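Local coordinates for glial cell-derived neurotrophic factor (Rattus norvegicus, PDB 1AGQ), which is a homodimeric cystine-knot growth factor of the transforming growth factor beta superfamily that acts as a neurotrophic factor, probably by binding receptors on neurons, at residues T78-D81 and K82-N86. Numbering follows the deposited sequence. Where two conformers were deposited one is given.
Sequences TMYD and KILKN
The opening turns of helix 79-89 of this cystine-knot growth factor are tied to Thr-78 at the N-cap, whose carbonyl O takes the first i to i+4 bond from Lys-82 N (3.1 Å). The carbonyls of Met-79, Tyr-80 and Asp-81 accept in turn from the amide N of Ile-83, Leu-84 and Lys-85. On the side-chain side of the cap, Thr-78 OG1 accepts from Asp-81 N at 3.0 Å in a nearly straight bond (165°) and donates to Asp-81 OD2, meeting that oxygen from above the carboxylate plane. In this conformer, one of two for Thr-78, the hydroxyl is thus gripped twice by one residue.

With CG anti to the backbone N (chi1 177°), beside the carbonyl carbon, the Tyr-80 ring comes up against Leu-84, one turn on: Leu-84 CG sits 4.2 Å above one face, displaced toward the rim, while Leu-84 CD1 comes within 3.6 Å of Tyr-80 CE2. In the conformer given, Met-79 CG also touches Ile-83 CD1, 4.0 Å away. Lys-85 bends at chi3 and chi4, bringing NZ back along the helix to a water 3.0 Å away; the same water donates to Asp-81 O, which therefore serves both this bridge and Lys-85 N.

The helix lies against the second subunit. There Asp-81 OD1 forms a salt bridge with Arg-104 of that subunit and Tyr-80 OH is hydrogen-bonded to its Cys-69 N, while Ile-83 packs on its Phe-66, from strand 63-70, and Tyr-80 on its Pro-105, from strand 103-108.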
# COMPACT_ATOMS: atom_id res chain seq x y z
N THR B 78 8.37 -5.57 -13.76
CA THR B 78 8.21 -6.24 -15.04
C THR B 78 9.58 -6.61 -15.60
O THR B 78 10.61 -6.08 -15.15
CB THR B 78 7.50 -5.30 -16.04
OG1 THR B 78 8.40 -4.26 -16.44
CG2 THR B 78 6.26 -4.66 -15.40
N MET B 79 9.58 -7.50 -16.57
CA MET B 79 10.82 -7.92 -17.21
C MET B 79 11.43 -6.68 -17.87
O MET B 79 12.64 -6.46 -17.88
CB MET B 79 10.50 -8.96 -18.28
CG MET B 79 11.72 -9.43 -19.02
SD MET B 79 13.03 -9.81 -17.85
CE MET B 79 12.81 -11.59 -17.70
N TYR B 80 10.55 -5.88 -18.47
CA TYR B 80 10.95 -4.66 -19.14
C TYR B 80 11.74 -3.72 -18.23
O TYR B 80 12.84 -3.25 -18.59
CB TYR B 80 9.70 -3.97 -19.69
CG TYR B 80 9.96 -2.64 -20.35
CD1 TYR B 80 10.49 -2.57 -21.65
CD2 TYR B 80 9.64 -1.45 -19.70
CE1 TYR B 80 10.69 -1.32 -22.27
CE2 TYR B 80 9.84 -0.22 -20.30
CZ TYR B 80 10.36 -0.15 -21.58
OH TYR B 80 10.54 1.08 -22.16
N ASP B 81 11.21 -3.45 -17.04
CA ASP B 81 11.87 -2.56 -16.10
C ASP B 81 13.17 -3.12 -15.56
O ASP B 81 14.09 -2.37 -15.25
CB ASP B 81 10.90 -2.22 -14.98
CG ASP B 81 9.85 -1.24 -15.43
OD1 ASP B 81 10.24 -0.19 -15.99
OD2 ASP B 81 8.65 -1.51 -15.25
N LYS B 82 13.25 -4.44 -15.42
CA LYS B 82 14.47 -5.07 -14.93
C LYS B 82 15.56 -4.84 -15.96
O LYS B 82 16.71 -4.54 -15.63
CB LYS B 82 14.25 -6.58 -14.76
CG LYS B 82 13.56 -6.97 -13.44
CD LYS B 82 13.33 -8.47 -13.34
CE LYS B 82 12.46 -8.82 -12.14
NZ LYS B 82 11.02 -8.67 -12.45
N ILE B 83 15.18 -4.99 -17.23
CA ILE B 83 16.10 -4.79 -18.33
C ILE B 83 16.59 -3.35 -18.38
O ILE B 83 17.78 -3.09 -18.54
CB ILE B 83 15.43 -5.19 -19.66
CG1 ILE B 83 15.24 -6.71 -19.67
CG2 ILE B 83 16.30 -4.73 -20.88
CD1 ILE B 83 14.52 -7.23 -20.89
N LEU B 84 15.68 -2.39 -18.22
CA LEU B 84 16.07 -0.98 -18.20
C LEU B 84 17.10 -0.67 -17.11
O LEU B 84 18.06 0.07 -17.33
CB LEU B 84 14.81 -0.10 -18.00
CG LEU B 84 13.92 0.10 -19.23
CD1 LEU B 84 12.84 1.13 -18.92
CD2 LEU B 84 14.75 0.58 -20.41
N LYS B 85 16.90 -1.25 -15.93
CA LYS B 85 17.78 -1.05 -14.80
C LYS B 85 19.13 -1.61 -15.19
O LYS B 85 20.17 -1.00 -14.94
CB LYS B 85 17.26 -1.80 -13.57
CG LYS B 85 17.02 -0.95 -12.33
CD LYS B 85 16.04 -1.65 -11.38
CE LYS B 85 14.85 -0.75 -11.03
NZ LYS B 85 13.64 -1.03 -11.87
N ASN B 86 19.12 -2.78 -15.83
CA ASN B 86 20.39 -3.41 -16.22
C ASN B 86 21.13 -2.62 -17.33
O ASN B 86 22.36 -2.49 -17.31
CB ASN B 86 20.14 -4.86 -16.66
CG ASN B 86 19.64 -5.75 -15.52
OD1 ASN B 86 19.81 -5.43 -14.34
ND2 ASN B 86 19.02 -6.87 -15.87
O HOH W 1 13.66 0.57 -14.40